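Local coordinates for protein CzcP cation efflux P1-ATPase (Ralstonia metallidurans, PDB 4U9R) that probably pumps zinc and related metal cations out of the cell using ATP, this chain being its metal-binding, ferredoxin-like N-terminal extension, at residues A[89-92]-A[93-97]; A[112-115]-A[116-120]. One frame throughout, in Å; residues are numbered along the deposited sequence.

Both contacts are local, each lying within one continuous piece of chain, and they sit on opposite sides of the chain's centre, their own centres about 40 Å apart. Contact 1 lies inside helix 85-102, one face of which packs on strands 24-29 and 73-78 and on helix 43-53; contact 2 joins the loop after strand 103-109 to the beginning of helix 116-127. Both are partly buried, but their chemistry differs. In contact 1, hydroxyls supplement the backbone hydrogen bonds of a regular helix, with Val-92 and Gly-96 buried. In contact 2, a single backbone bond is accompanied by a cation-pi contact between Trp-114 and Arg-118, and most of the other residues are exposed.

Contact 1 of 2, residues A[89-92]-A[93-97]; sequences RELV and TSTGA
Thr-93, Ser-94 and Thr-95 each fold a hydroxyl back onto the carbonyl four residues earlier, within helix 85-102 of a ferredoxin-like domain. The packed side belongs to Val-92 and Gly-96, both buried. The Val-92 side chain meets Leu-28, Leu-33, Leu-52, Ile-74 and Val-76, while its carbonyl takes the ordinary helical bond, Gly-96 N to Val-92 O at 3.1 Å. Two threonines border this side. Thr-95 touches Leu-48 and Glu-51 of helix 43-53, and its OG1, set beside its own backbone N (chi1 -58°), donates to Leu-91 O at 2.7 Å. Thr-93 packs on Leu-28 and Leu-33; its OG1 donates to Arg-89 O at 2.9 Å, joining a backbone bond from Thr-93 N that is almost straight (179°). Toward solvent the packing thins. Arg-89 and Glu-90 are exposed and extended, although part of the Arg-89 side chain still lies against Leu-26, and its CG comes no nearer than 4.4 Å to Thr-93 CG2. At partly exposed Ser-94, a chi1 of 75° swings the hydroxyl back to the preceding turn. Glu-90 O is thereby gripped twice, by Ser-94 N at 2.8 Å and, from the opposite face of its carbonyl plane, by Ser-94 OG at 2.9 Å.

Contact 2 of 2, residues A[112-115]-A[116-120]; sequences GVWH and ERRAR
Trp-114 and Arg-118 meet where the loop after strand 103-109 runs into helix 116-127 of the second ferredoxin-like half of the chain. Their interaction is an off-centre cation-pi contact: Arg-118 CZ lies 4.8 Å from the centroid of the Trp-114 six-membered ring, and the guanidinium plane is turned 31° from that of the indole. Arg-118 NE sits over one face of the ring, 3.7 Å above its plane and displaced toward the rim. A bend at chi2 (84°) carries the chain beyond CG obliquely across the indole, and CG itself touches Trp-114 CE3 at 3.4 Å. The arginine thus offers both aliphatic and charged parts to the aromatic system. Arg-164 brings a second like charge close to Arg-118 NH1. Van der Waals contacts add to this, with Ala-119 CA at the edge of the indole, 3.8 Å from Trp-114 CE3, and His-115 CD2 obliquely touching the Arg-118 CB methylene at 3.7 Å. Of the polar ends, Trp-114 NE1 bonds weakly to Lys-111 O, and Arg-117 NH1 is hydrogen-bonded to Thr-121 OG1. One backbone hydrogen bond spans the turn: Ala-119 N donates to His-115 O at 3.1 Å, nearly along the C=O axis.

Contact 1 of 2, residues A[89-92]-A[93-97]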
# COMPACT_ATOMS: atom_id res chain seq x y z
N ARG A 89 -3.40 -1.57 -20.02
CA ARG A 89 -3.62 -2.59 -18.98
C ARG A 89 -2.28 -3.20 -18.48
O ARG A 89 -2.10 -3.49 -17.29
CB ARG A 89 -4.58 -3.67 -19.50
CG ARG A 89 -4.82 -4.80 -18.52
CD ARG A 89 -5.81 -5.83 -19.04
NE ARG A 89 -5.32 -6.46 -20.27
CZ ARG A 89 -5.94 -6.49 -21.44
NH1 ARG A 89 -7.12 -5.90 -21.64
NH2 ARG A 89 -5.35 -7.10 -22.44
N GLU A 90 -1.33 -3.36 -19.39
CA GLU A 90 0.01 -3.86 -19.05
C GLU A 90 0.74 -2.91 -18.13
O GLU A 90 1.37 -3.32 -17.15
CB GLU A 90 0.82 -4.12 -20.35
CG GLU A 90 2.29 -4.51 -20.19
CD GLU A 90 2.92 -4.96 -21.52
OE1 GLU A 90 3.45 -4.09 -22.26
OE2 GLU A 90 2.83 -6.17 -21.83
N LEU A 91 0.66 -1.64 -18.46
CA LEU A 91 1.16 -0.58 -17.61
C LEU A 91 0.51 -0.65 -16.23
O LEU A 91 1.20 -0.62 -15.23
CB LEU A 91 0.90 0.75 -18.25
CG LEU A 91 1.83 1.92 -18.01
CD1 LEU A 91 3.30 1.52 -17.99
CD2 LEU A 91 1.58 2.90 -19.14
N VAL A 92 -0.81 -0.80 -16.17
CA VAL A 92 -1.46 -0.93 -14.85
C VAL A 92 -1.01 -2.17 -14.10
O VAL A 92 -0.57 -2.07 -12.97
CB VAL A 92 -2.99 -0.91 -14.92
CG1 VAL A 92 -3.57 -1.14 -13.55
CG2 VAL A 92 -3.50 0.40 -15.50
N THR A 93 -1.14 -3.35 -14.70
CA THR A 93 -0.81 -4.60 -14.01
C THR A 93 0.68 -4.70 -13.68
O THR A 93 1.04 -5.24 -12.63
CB THR A 93 -1.16 -5.85 -14.85
OG1 THR A 93 -0.61 -5.68 -16.16
CG2 THR A 93 -2.67 -6.03 -14.94
N SER A 94 1.57 -4.20 -14.54
CA SER A 94 3.00 -4.31 -14.22
C SER A 94 3.47 -3.24 -13.20
O SER A 94 4.39 -3.50 -12.42
CB SER A 94 3.87 -4.23 -15.46
OG SER A 94 3.95 -2.90 -15.95
N THR A 95 2.88 -2.06 -13.22
CA THR A 95 3.25 -1.05 -12.22
C THR A 95 2.82 -1.57 -10.85
O THR A 95 3.54 -1.43 -9.86
CB THR A 95 2.63 0.30 -12.51
OG1 THR A 95 3.05 0.73 -13.80
CG2 THR A 95 3.06 1.33 -11.45
N GLY A 96 1.65 -2.18 -10.80
CA GLY A 96 1.14 -2.84 -9.60
C GLY A 96 2.02 -3.96 -9.10
O GLY A 96 2.23 -4.11 -7.88
N ALA A 97 2.55 -4.77 -10.03
CA ALA A 97 3.42 -5.89 -9.67
C ALA A 97 4.67 -5.40 -8.97
O ALA A 97 5.05 -5.95 -7.98
CB ALA A 97 3.78 -6.73 -10.89

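Contact 2 of 2, residues A[112-115]-A[116-120]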
# COMPACT_ATOMS: atom_id res chain seq x y z
N GLY A 112 1.14 -6.24 25.84
CA GLY A 112 1.29 -5.16 26.83
C GLY A 112 0.21 -4.11 26.78
O GLY A 112 -0.69 -4.18 25.94
N VAL A 113 0.30 -3.12 27.67
CA VAL A 113 -0.72 -2.07 27.75
C VAL A 113 -0.19 -0.72 27.27
O VAL A 113 0.88 -0.25 27.69
CB VAL A 113 -1.32 -1.92 29.17
CG1 VAL A 113 -1.68 -3.28 29.76
CG2 VAL A 113 -0.39 -1.13 30.09
N TRP A 114 -0.99 -0.11 26.41
CA TRP A 114 -0.60 1.07 25.67
C TRP A 114 -1.50 2.23 26.04
O TRP A 114 -2.61 2.05 26.54
CB TRP A 114 -0.66 0.75 24.17
CG TRP A 114 0.14 -0.48 23.85
CD1 TRP A 114 -0.24 -1.78 24.04
CD2 TRP A 114 1.49 -0.52 23.36
NE1 TRP A 114 0.78 -2.63 23.68
CE2 TRP A 114 1.85 -1.88 23.25
CE3 TRP A 114 2.43 0.45 22.99
CZ2 TRP A 114 3.11 -2.29 22.79
CZ3 TRP A 114 3.68 0.04 22.53
CH2 TRP A 114 4.00 -1.31 22.43
N HIS A 115 -0.99 3.43 25.79
CA HIS A 115 -1.70 4.67 26.03
C HIS A 115 -1.23 5.59 24.92
O HIS A 115 -0.11 5.42 24.43
CB HIS A 115 -1.33 5.28 27.39
CG HIS A 115 -0.87 4.28 28.40
ND1 HIS A 115 -1.74 3.58 29.21
CD2 HIS A 115 0.38 3.88 28.75
CE1 HIS A 115 -1.05 2.78 30.00
NE2 HIS A 115 0.24 2.94 29.75
N GLU A 116 -2.06 6.54 24.51
CA GLU A 116 -1.66 7.54 23.51
C GLU A 116 -0.18 7.91 23.54
O GLU A 116 0.49 7.98 22.50
CB GLU A 116 -2.40 8.86 23.77
CG GLU A 116 -1.75 10.13 23.20
CD GLU A 116 -1.80 10.22 21.68
OE1 GLU A 116 -1.36 9.26 21.00
OE2 GLU A 116 -2.26 11.26 21.17
N ARG A 117 0.33 8.12 24.75
CA ARG A 117 1.74 8.37 25.01
C ARG A 117 2.66 7.19 24.64
O ARG A 117 3.57 7.36 23.82
CB ARG A 117 1.89 8.75 26.50
CG ARG A 117 3.31 9.01 26.99
CD ARG A 117 3.88 10.32 26.49
NE ARG A 117 5.33 10.35 26.68
CZ ARG A 117 6.20 9.70 25.91
NH1 ARG A 117 5.80 8.98 24.87
NH2 ARG A 117 7.50 9.78 26.18
N ARG A 118 2.43 6.02 25.23
CA ARG A 118 3.33 4.87 25.07
C ARG A 118 3.45 4.41 23.60
O ARG A 118 4.55 4.18 23.09
CB ARG A 118 2.88 3.71 25.99
CG ARG A 118 3.37 2.31 25.63
CD ARG A 118 4.76 1.98 26.16
NE ARG A 118 5.06 0.55 25.96
CZ ARG A 118 6.28 0.01 26.06
NH1 ARG A 118 7.34 0.76 26.35
NH2 ARG A 118 6.43 -1.31 25.85
N ALA A 119 2.31 4.29 22.93
CA ALA A 119 2.29 3.96 21.50
C ALA A 119 3.19 4.93 20.71
O ALA A 119 4.02 4.50 19.89
CB ALA A 119 0.86 4.00 20.97
N ARG A 120 3.04 6.22 21.00
CA ARG A 120 3.72 7.28 20.26
C ARG A 120 5.26 7.21 20.35
O ARG A 120 5.95 7.73 19.49
CB ARG A 120 3.22 8.64 20.73
CG ARG A 120 3.38 9.76 19.72
CD ARG A 120 3.08 11.12 20.32
NE ARG A 120 3.67 11.28 21.65
CZ ARG A 120 4.98 11.42 21.91
NH1 ARG A 120 5.87 11.44 20.92
NH2 ARG A 120 5.39 11.55 23.16